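Local coordinates for hypothetical protein (Fusobacterium nucleatum subsp. nucleatum, PDB 2GSL), which might act as a ribonuclease of the MrnC family in RNA processing, built around a ribonuclease III domain, at residues D12-G15 against L16-A19; R31-Y34 against L35-Y39; Y39-P42 against T43-Y47; M94-K97 against E98-L102. All coordinates share one frame; numbering follows the deposited sequence.

Interaction 1 (D12-G15 against L16-A19); sequences DYSG and LELA
S14 and E17 clasp each other across the first turn of helix 15-34 as a capping box, an example of how a helix start satisfies N-H groups that have no preceding turn to bond to. In one direction the side chain serves the backbone: OG of S14, the N-cap residue, accepts from E17 N at 3.0 Å and, weakly, from L16 N. A chi1 of 78°, with OG lying between the backbone N and the carbonyl carbon, holds the hydroxyl over these amides. In the other direction S14 N donates to E17 OE1 at 2.9 Å in a nearly straight bond (170°). The hydroxyl adds a second donor, OG of S14 donating to E17 OE1 at 3.1 Å. Both reach that oxygen on its anti side; the E17 chain, extended beyond CG, carries the carboxylate back to the N-cap residue, where two bonds hold it. Its negative charge at the N-terminal end probably suits the helix dipole.

S14 O is doubly used, by L18 N at 3.2 Å close to the line of the carbonyl and by E17 N from above the carbonyl plane, while G15 O receives A19 N at 3.1 Å. CD2 of Y13 meets CD2 of L18 at 4.1 Å, and CB of E17 lies at the edge of the Y13 ring.

R78 donates to Y13 O, and Y13 OH bonds to L35 O of the second subunit. Y13 and L18 pack on L111 of helix 93-111, where A19 touches T100 and the magnesium ligand E103.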
loop_
_atom_site.group_PDB
_atom_site.type_symbol
_atom_site.label_atom_id
_atom_site.label_comp_id
_atom_site.label_asym_id
_atom_site.label_seq_id
_atom_site.Cartn_x
_atom_site.Cartn_y
_atom_site.Cartn_z
ATOM N N ASP A 12 18.509 -7.855 -9.985
ATOM C CA ASP A 12 18.482 -6.516 -10.553
ATOM C C ASP A 12 17.483 -5.666 -9.771
ATOM O O ASP A 12 16.675 -4.944 -10.355
ATOM C CB ASP A 12 18.113 -6.587 -12.052
ATOM C CG ASP A 12 18.735 -5.454 -12.883
ATOM O OD1 ASP A 12 19.945 -5.182 -12.725
ATOM O OD2 ASP A 12 18.015 -4.852 -13.710
ATOM N N TYR A 13 17.535 -5.769 -8.444
ATOM C CA TYR A 13 16.653 -4.985 -7.573
ATOM C C TYR A 13 17.464 -4.123 -6.602
ATOM O O TYR A 13 18.203 -4.640 -5.766
ATOM C CB TYR A 13 15.718 -5.897 -6.769
ATOM C CG TYR A 13 14.344 -6.093 -7.378
ATOM C CD1 TYR A 13 13.923 -7.348 -7.806
ATOM C CD2 TYR A 13 13.462 -5.028 -7.513
ATOM C CE1 TYR A 13 12.660 -7.539 -8.356
ATOM C CE2 TYR A 13 12.192 -5.212 -8.062
ATOM C CZ TYR A 13 11.800 -6.469 -8.480
ATOM O OH TYR A 13 10.547 -6.658 -9.018
ATOM N N SER A 14 17.330 -2.806 -6.714
ATOM C CA SER A 14 18.055 -1.904 -5.826
ATOM C C SER A 14 17.297 -1.809 -4.507
ATOM O O SER A 14 16.086 -2.046 -4.451
ATOM C CB SER A 14 18.146 -0.511 -6.428
ATOM O OG SER A 14 16.918 0.165 -6.247
ATOM N N GLY A 15 18.008 -1.450 -3.445
ATOM C CA GLY A 15 17.370 -1.332 -2.146
ATOM C C GLY A 15 16.307 -0.252 -2.139
ATOM O O GLY A 15 15.417 -0.249 -1.292
ATOM N N LEU A 16 16.401 0.656 -3.101
ATOM C CA LEU A 16 15.468 1.758 -3.213
ATOM C C LEU A 16 14.198 1.312 -3.898
ATOM O O LEU A 16 13.131 1.881 -3.690
ATOM C CB LEU A 16 16.105 2.877 -4.017
ATOM C CG LEU A 16 15.858 4.266 -3.458
ATOM C CD1 LEU A 16 16.306 4.320 -2.005
ATOM C CD2 LEU A 16 16.614 5.278 -4.296
ATOM N N GLU A 17 14.319 0.306 -4.749
ATOM C CA GLU A 17 13.150 -0.200 -5.443
ATOM C C GLU A 17 12.314 -1.049 -4.510
ATOM O O GLU A 17 11.087 -0.987 -4.535
ATOM C CB GLU A 17 13.566 -1.007 -6.658
ATOM C CG GLU A 17 13.822 -0.123 -7.839
ATOM C CD GLU A 17 14.542 -0.848 -8.936
ATOM O OE1 GLU A 17 15.634 -1.392 -8.646
ATOM O OE2 GLU A 17 14.021 -0.864 -10.078
ATOM N N LEU A 18 12.988 -1.841 -3.684
ATOM C CA LEU A 18 12.295 -2.689 -2.733
ATOM C C LEU A 18 11.607 -1.816 -1.692
ATOM O O LEU A 18 10.431 -2.002 -1.388
ATOM C CB LEU A 18 13.284 -3.641 -2.052
ATOM C CG LEU A 18 14.051 -4.592 -2.981
ATOM C CD1 LEU A 18 15.220 -5.182 -2.218
ATOM C CD2 LEU A 18 13.125 -5.700 -3.507
ATOM N N ALA A 19 12.347 -0.859 -1.149
ATOM C CA ALA A 19 11.815 0.050 -0.134
ATOM C C ALA A 19 10.563 0.772 -0.633
ATOM O O ALA A 19 9.704 1.168 0.156
ATOM C CB ALA A 19 12.884 1.076 0.249
#

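Interaction 2 (R31-Y34 against L35-Y39); sequences RKYY and LQFGY
With chi1 of Y33 at 169°, its CG opposite the backbone N, and chi1 of F37 at -68°, its CG opposite the carbonyl carbon, the two rings meet as a T-shaped pair at the C-terminal end of helix 15-34. The planes stand 82° apart, the edge of F37 directed at one face of Y33. L35 N, on the first residue to leave helical angles, makes two weak bonds, to R31 O at 2.7 Å and to K32 O at 3.2 Å. The chain turns at G38, whose positive phi suits a residue without a side chain, and Y39 comes back so that its CE1 lies 4.2 Å from CD1 of Y34. F37 CE2 reaches the same Y34 CD1 at 4.2 Å, so both loop aromatics converge obliquely on one atom, while CD1 of Y33 lies over the centre of one Y34 face.

The polar ends of R31 and Y34 find partners outside this stretch. R31 forms salt bridges with E27 and with D23 of the second subunit, the probable active-site residue, and a cation-pi contact with F20 of that subunit; Y34 OH bonds to K51. Within the T-shaped pair, CZ of F37 approaches CZ of Y33 to 3.9 Å.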
loop_
_atom_site.group_PDB
_atom_site.type_symbol
_atom_site.label_atom_id
_atom_site.label_comp_id
_atom_site.label_asym_id
_atom_site.label_seq_id
_atom_site.Cartn_x
_atom_site.Cartn_y
_atom_site.Cartn_z
ATOM N N ARG A 31 -2.878 0.039 7.959
ATOM C CA ARG A 31 -4.247 0.505 7.855
ATOM C C ARG A 31 -5.213 -0.633 8.154
ATOM O O ARG A 31 -6.233 -0.432 8.829
ATOM C CB ARG A 31 -4.513 1.069 6.477
ATOM C CG ARG A 31 -3.632 2.244 6.163
ATOM C CD ARG A 31 -4.145 2.902 4.930
ATOM N NE ARG A 31 -3.356 4.049 4.534
ATOM C CZ ARG A 31 -3.621 4.782 3.456
ATOM N NH1 ARG A 31 -4.660 4.466 2.688
ATOM N NH2 ARG A 31 -2.847 5.818 3.132
ATOM N N LYS A 32 -4.887 -1.834 7.676
ATOM C CA LYS A 32 -5.739 -2.996 7.912
ATOM C C LYS A 32 -6.038 -3.224 9.389
ATOM O O LYS A 32 -7.198 -3.324 9.787
ATOM C CB LYS A 32 -5.100 -4.267 7.366
ATOM C CG LYS A 32 -5.166 -4.422 5.879
ATOM C CD LYS A 32 -5.174 -5.900 5.513
ATOM C CE LYS A 32 -3.944 -6.613 6.056
ATOM N NZ LYS A 32 -3.834 -8.032 5.602
ATOM N N TYR A 33 -4.978 -3.333 10.187
ATOM C CA TYR A 33 -5.108 -3.565 11.621
ATOM C C TYR A 33 -5.891 -2.468 12.325
ATOM O O TYR A 33 -6.655 -2.746 13.232
ATOM C CB TYR A 33 -3.723 -3.684 12.273
ATOM C CG TYR A 33 -3.736 -3.653 13.800
ATOM C CD1 TYR A 33 -3.334 -2.508 14.501
ATOM C CD2 TYR A 33 -4.116 -4.779 14.542
ATOM C CE1 TYR A 33 -3.299 -2.485 15.904
ATOM C CE2 TYR A 33 -4.089 -4.769 15.945
ATOM C CZ TYR A 33 -3.676 -3.618 16.616
ATOM O OH TYR A 33 -3.626 -3.595 17.994
ATOM N N TYR A 34 -5.700 -1.222 11.922
ATOM C CA TYR A 34 -6.399 -0.148 12.589
ATOM C C TYR A 34 -7.779 0.074 12.029
ATOM O O TYR A 34 -8.615 0.677 12.681
ATOM C CB TYR A 34 -5.577 1.143 12.529
ATOM C CG TYR A 34 -4.472 1.203 13.573
ATOM C CD1 TYR A 34 -4.774 1.154 14.939
ATOM C CD2 TYR A 34 -3.130 1.317 13.199
ATOM C CE1 TYR A 34 -3.774 1.215 15.906
ATOM C CE2 TYR A 34 -2.121 1.376 14.159
ATOM C CZ TYR A 34 -2.452 1.323 15.512
ATOM O OH TYR A 34 -1.466 1.354 16.471
ATOM N N LEU A 35 -8.032 -0.436 10.832
ATOM C CA LEU A 35 -9.330 -0.260 10.206
ATOM C C LEU A 35 -10.345 -1.266 10.729
ATOM O O LEU A 35 -11.381 -1.501 10.103
ATOM C CB LEU A 35 -9.186 -0.424 8.696
ATOM C CG LEU A 35 -10.308 0.120 7.807
ATOM C CD1 LEU A 35 -10.488 1.622 8.029
ATOM C CD2 LEU A 35 -9.960 -0.157 6.353
ATOM N N GLN A 36 -10.065 -1.854 11.882
ATOM C CA GLN A 36 -10.968 -2.859 12.417
ATOM C C GLN A 36 -11.540 -2.461 13.765
ATOM O O GLN A 36 -12.308 -3.210 14.375
ATOM C CB GLN A 36 -10.220 -4.178 12.571
ATOM C CG GLN A 36 -9.220 -4.170 13.719
ATOM C CD GLN A 36 -8.571 -5.517 13.935
ATOM O OE1 GLN A 36 -8.490 -6.012 15.068
ATOM N NE2 GLN A 36 -8.103 -6.124 12.850
ATOM N N PHE A 37 -11.169 -1.278 14.234
ATOM C CA PHE A 37 -11.637 -0.829 15.525
ATOM C C PHE A 37 -12.855 0.061 15.481
ATOM O O PHE A 37 -13.627 0.078 16.429
ATOM C CB PHE A 37 -10.495 -0.141 16.259
ATOM C CG PHE A 37 -9.408 -1.083 16.662
ATOM C CD1 PHE A 37 -9.607 -1.986 17.699
ATOM C CD2 PHE A 37 -8.206 -1.109 15.981
ATOM C CE1 PHE A 37 -8.622 -2.901 18.051
ATOM C CE2 PHE A 37 -7.220 -2.021 16.326
ATOM C CZ PHE A 37 -7.433 -2.916 17.365
ATOM N N GLY A 38 -13.039 0.791 14.388
ATOM C CA GLY A 38 -14.195 1.659 14.300
ATOM C C GLY A 38 -13.868 3.131 14.490
ATOM O O GLY A 38 -14.763 3.973 14.572
ATOM N N TYR A 39 -12.585 3.455 14.560
ATOM C CA TYR A 39 -12.179 4.837 14.732
ATOM C C TYR A 39 -12.745 5.664 13.586
ATOM O O TYR A 39 -13.211 5.112 12.583
ATOM C CB TYR A 39 -10.653 4.945 14.737
ATOM C CG TYR A 39 -9.990 4.227 15.884
ATOM C CD1 TYR A 39 -8.926 3.354 15.663
ATOM C CD2 TYR A 39 -10.419 4.426 17.190
ATOM C CE1 TYR A 39 -8.307 2.695 16.728
ATOM C CE2 TYR A 39 -9.813 3.777 18.257
ATOM C CZ TYR A 39 -8.763 2.916 18.028
ATOM O OH TYR A 39 -8.166 2.274 19.093
#

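Interaction 3 (Y39-P42 against T43-Y47); sequences YNIP and TLNKY
From Y39 and N40, both still extended (psi near 165°), the chain bends at I41 into helical angles and enters helix 41-52, which runs on through T43 to Y47. Three backbone bonds follow in succession: L44 N to N40 O at 2.7 Å, N45 N to I41 O at 2.8 Å and K46 N to P42 O at 3.1 Å. P42 fits this place in the first turn, where its lack of an N-H costs no helical bond.

N40 is the N-cap. Its OD1 is held by two donors of T43: the backbone N, 2.9 Å from OD1 and almost in line with the side-chain carbonyl, and the hydroxyl OG1, which donates to OD1 from a direction tilted out of the carbonyl plane. Together they fix the rotation of the amide. T43 faces both ways, for its methyl CG2, opposite the backbone N, lies 3.9 Å from CD2 of Y39. Beyond it the Y39 ring stacks face to face with that of Y47, centroids 4.7 Å apart and planes at 24°; CE1 of Y39 sits over the centre of the Y47 ring.

The ring of Y34, on the preceding helix 15-34, meets that of Y47 steeply, planes about 65° apart, and the second subunit packs alongside, its L16 against I41 and its F20 against L44 and N45.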
loop_
_atom_site.group_PDB
_atom_site.type_symbol
_atom_site.label_atom_id
_atom_site.label_comp_id
_atom_site.label_asym_id
_atom_site.label_seq_id
_atom_site.Cartn_x
_atom_site.Cartn_y
_atom_site.Cartn_z
ATOM N N TYR A 39 -12.585 3.455 14.560
ATOM C CA TYR A 39 -12.179 4.837 14.732
ATOM C C TYR A 39 -12.745 5.664 13.586
ATOM O O TYR A 39 -13.211 5.112 12.583
ATOM C CB TYR A 39 -10.653 4.945 14.737
ATOM C CG TYR A 39 -9.990 4.227 15.884
ATOM C CD1 TYR A 39 -8.926 3.354 15.663
ATOM C CD2 TYR A 39 -10.419 4.426 17.190
ATOM C CE1 TYR A 39 -8.307 2.695 16.728
ATOM C CE2 TYR A 39 -9.813 3.777 18.257
ATOM C CZ TYR A 39 -8.763 2.916 18.028
ATOM O OH TYR A 39 -8.166 2.274 19.093
ATOM N N ASN A 40 -12.729 6.985 13.756
ATOM C CA ASN A 40 -13.196 7.915 12.729
ATOM C C ASN A 40 -11.959 8.297 11.933
ATOM O O ASN A 40 -10.835 8.109 12.396
ATOM C CB ASN A 40 -13.813 9.160 13.365
ATOM C CG ASN A 40 -13.000 9.679 14.530
ATOM O OD1 ASN A 40 -11.810 9.995 14.395
ATOM N ND2 ASN A 40 -13.639 9.774 15.689
ATOM N N ILE A 41 -12.159 8.848 10.746
ATOM C CA ILE A 41 -11.025 9.191 9.898
ATOM C C ILE A 41 -9.879 9.905 10.606
ATOM O O ILE A 41 -8.751 9.404 10.621
ATOM C CB ILE A 41 -11.473 10.010 8.683
ATOM C CG1 ILE A 41 -12.583 9.249 7.947
ATOM C CG2 ILE A 41 -10.297 10.231 7.751
ATOM C CD1 ILE A 41 -12.203 7.811 7.579
ATOM N N PRO A 42 -10.149 11.070 11.214
ATOM C CA PRO A 42 -9.083 11.797 11.906
ATOM C C PRO A 42 -8.289 10.915 12.863
ATOM O O PRO A 42 -7.063 10.898 12.828
ATOM C CB PRO A 42 -9.836 12.923 12.609
ATOM C CG PRO A 42 -11.217 12.356 12.784
ATOM C CD PRO A 42 -11.460 11.687 11.475
ATOM N N THR A 43 -8.987 10.164 13.704
ATOM C CA THR A 43 -8.323 9.280 14.664
ATOM C C THR A 43 -7.576 8.140 13.974
ATOM O O THR A 43 -6.413 7.869 14.275
ATOM C CB THR A 43 -9.345 8.684 15.623
ATOM O OG1 THR A 43 -10.100 9.748 16.213
ATOM C CG2 THR A 43 -8.654 7.885 16.707
ATOM N N LEU A 44 -8.268 7.460 13.065
ATOM C CA LEU A 44 -7.696 6.363 12.298
ATOM C C LEU A 44 -6.358 6.783 11.688
ATOM O O LEU A 44 -5.341 6.120 11.880
ATOM C CB LEU A 44 -8.657 5.978 11.178
ATOM C CG LEU A 44 -8.137 4.946 10.181
ATOM C CD1 LEU A 44 -7.859 3.633 10.897
ATOM C CD2 LEU A 44 -9.168 4.749 9.094
ATOM N N ASN A 45 -6.386 7.890 10.950
ATOM C CA ASN A 45 -5.208 8.439 10.297
ATOM C C ASN A 45 -4.093 8.702 11.306
ATOM O O ASN A 45 -2.926 8.403 11.049
ATOM C CB ASN A 45 -5.578 9.732 9.562
ATOM C CG ASN A 45 -6.455 9.483 8.332
ATOM O OD1 ASN A 45 -7.484 8.807 8.409
ATOM N ND2 ASN A 45 -6.047 10.035 7.194
ATOM N N LYS A 46 -4.458 9.258 12.456
ATOM C CA LYS A 46 -3.494 9.551 13.512
ATOM C C LYS A 46 -2.732 8.307 13.973
ATOM O O LYS A 46 -1.514 8.360 14.151
ATOM C CB LYS A 46 -4.207 10.187 14.706
ATOM C CG LYS A 46 -3.308 10.442 15.904
ATOM C CD LYS A 46 -4.078 11.058 17.060
ATOM C CE LYS A 46 -5.124 10.113 17.610
ATOM N NZ LYS A 46 -5.986 10.826 18.602
ATOM N N TYR A 47 -3.446 7.201 14.178
ATOM C CA TYR A 47 -2.815 5.943 14.614
ATOM C C TYR A 47 -1.949 5.319 13.515
ATOM O O TYR A 47 -0.953 4.647 13.802
ATOM C CB TYR A 47 -3.865 4.903 15.044
ATOM C CG TYR A 47 -4.478 5.150 16.402
ATOM C CD1 TYR A 47 -5.204 6.310 16.655
ATOM C CD2 TYR A 47 -4.341 4.222 17.437
ATOM C CE1 TYR A 47 -5.779 6.547 17.897
ATOM C CE2 TYR A 47 -4.916 4.450 18.690
ATOM C CZ TYR A 47 -5.636 5.621 18.910
ATOM O OH TYR A 47 -6.216 5.881 20.135
#

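Interaction 4 (M94-K97 against E98-L102); sequences MEYK and EATAL
Y96 O draws in both the amide and the hydroxyl of T100, a common way for a threonine inside a helix to place its polar branch. T100 N donates to Y96 O at 3.0 Å, and T100 OG1 gives its proton to the same oxygen at 3.1 Å, from above the carbonyl plane; A99 N adds a weak bond. With OG1 opposite the carbonyl carbon (chi1 -57°), the hydroxyl swings back toward the preceding turn, where it also lies obliquely beside the Y96 ring, 4.0 Å from CE1.

Regular helical bonds run on both sides of this point, E98 N to M94 O at 3.0 Å and A101 N to K97 O at 2.8 Å. One turn before E98, the poorly ordered selenomethionine M94 crosses the glutamate obliquely, its CG 3.8 Å from E98 OE1.

That carboxylate is buried but well supplied: OE1 forms a salt bridge with K80 and OE2 a hydrogen bond with S58, while K97 NZ donates to K80 O. Through E98 and K97 the helix is thereby bonded to S58 of helix 54-64 and K80 of helix 70-80. The pairing with K80 probably keeps E98 ionised despite its burial, and, with its hydroxyl spent on Y96 O, T100 meets helix 15-34 through its methyl CG2.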
loop_
_atom_site.group_PDB
_atom_site.type_symbol
_atom_site.label_atom_id
_atom_site.label_comp_id
_atom_site.label_asym_id
_atom_site.label_seq_id
_atom_site.Cartn_x
_atom_site.Cartn_y
_atom_site.Cartn_z
HETATM N N MSE A 94 20.566 8.253 10.217
HETATM C CA MSE A 94 20.572 6.844 10.605
HETATM C C MSE A 94 19.162 6.225 10.646
HETATM O O MSE A 94 18.948 5.122 10.145
HETATM C CB MSE A 94 21.233 6.689 11.978
HETATM C CG MSE A 94 21.432 5.248 12.411
HETATM SE SE MSE A 94 22.847 4.389 11.409
HETATM C CE MSE A 94 23.699 3.444 12.892
ATOM N N GLU A 95 18.213 6.939 11.246
ATOM C CA GLU A 95 16.842 6.460 11.366
ATOM C C GLU A 95 16.155 6.338 10.013
ATOM O O GLU A 95 15.436 5.367 9.745
ATOM C CB GLU A 95 16.039 7.393 12.276
ATOM C CG GLU A 95 16.598 7.462 13.683
ATOM C CD GLU A 95 15.795 8.346 14.618
ATOM O OE1 GLU A 95 16.127 8.356 15.823
ATOM O OE2 GLU A 95 14.843 9.025 14.163
ATOM N N TYR A 96 16.387 7.323 9.158
ATOM C CA TYR A 96 15.791 7.325 7.835
ATOM C C TYR A 96 16.314 6.113 7.059
ATOM O O TYR A 96 15.547 5.388 6.425
ATOM C CB TYR A 96 16.148 8.628 7.118
ATOM C CG TYR A 96 15.373 8.845 5.850
ATOM C CD1 TYR A 96 15.822 8.332 4.630
ATOM C CD2 TYR A 96 14.152 9.508 5.876
ATOM C CE1 TYR A 96 15.060 8.474 3.469
ATOM C CE2 TYR A 96 13.388 9.651 4.732
ATOM C CZ TYR A 96 13.840 9.133 3.534
ATOM O OH TYR A 96 13.036 9.251 2.423
ATOM N N LYS A 97 17.623 5.892 7.129
ATOM C CA LYS A 97 18.233 4.768 6.446
ATOM C C LYS A 97 17.622 3.455 6.944
ATOM O O LYS A 97 17.149 2.642 6.148
ATOM C CB LYS A 97 19.754 4.785 6.656
ATOM C CG LYS A 97 20.450 5.962 5.950
ATOM C CD LYS A 97 21.696 6.454 6.699
ATOM C CE LYS A 97 22.876 5.462 6.666
ATOM N NZ LYS A 97 23.721 5.510 5.420
ATOM N N GLU A 98 17.611 3.251 8.255
ATOM C CA GLU A 98 17.045 2.033 8.812
ATOM C C GLU A 98 15.570 1.908 8.453
ATOM O O GLU A 98 15.025 0.809 8.413
ATOM C CB GLU A 98 17.223 2.015 10.325
ATOM C CG GLU A 98 18.636 1.667 10.758
ATOM C CD GLU A 98 18.908 2.037 12.203
ATOM O OE1 GLU A 98 20.004 1.688 12.717
ATOM O OE2 GLU A 98 18.026 2.686 12.823
ATOM N N ALA A 99 14.934 3.038 8.171
ATOM C CA ALA A 99 13.531 3.033 7.794
ATOM C C ALA A 99 13.391 2.459 6.387
ATOM O O ALA A 99 12.417 1.768 6.060
ATOM C CB ALA A 99 12.972 4.451 7.844
ATOM N N THR A 100 14.373 2.770 5.553
ATOM C CA THR A 100 14.415 2.295 4.176
ATOM C C THR A 100 14.849 0.837 4.156
ATOM O O THR A 100 14.342 0.032 3.386
ATOM C CB THR A 100 15.418 3.098 3.377
ATOM O OG1 THR A 100 15.073 4.485 3.462
ATOM C CG2 THR A 100 15.415 2.648 1.919
ATOM N N ALA A 101 15.803 0.511 5.014
ATOM C CA ALA A 101 16.294 -0.844 5.093
ATOM C C ALA A 101 15.131 -1.740 5.506
ATOM O O ALA A 101 14.976 -2.855 4.998
ATOM C CB ALA A 101 17.434 -0.935 6.105
ATOM N N LEU A 102 14.316 -1.243 6.433
ATOM C CA LEU A 102 13.161 -1.995 6.904
ATOM C C LEU A 102 12.164 -2.171 5.753
ATOM O O LEU A 102 11.686 -3.278 5.514
ATOM C CB LEU A 102 12.505 -1.276 8.099
ATOM C CG LEU A 102 11.295 -1.818 8.893
ATOM C CD1 LEU A 102 10.013 -1.509 8.150
ATOM C CD2 LEU A 102 11.444 -3.285 9.167
#

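Overall arrangement
Following the chain from its N terminus, interaction 1 starts helix 15-34 and interaction 2 ends it, about 29 Å away between centres and on the opposite side of the chain's centre. Interaction 3 takes over at the shared Y39 and starts helix 41-52, so that 31-39 and 39-47 together close the loop between the two helices; Y34 and L35 of the one rest on Y47 and L44 of the other. The contacts run in series, none nesting or crossing. Interaction 4, much later on helix 93-111, returns to interaction 1 through A19 and T100, close to the bound magnesium ion. Interactions 1, 2 and 3 also meet the second subunit.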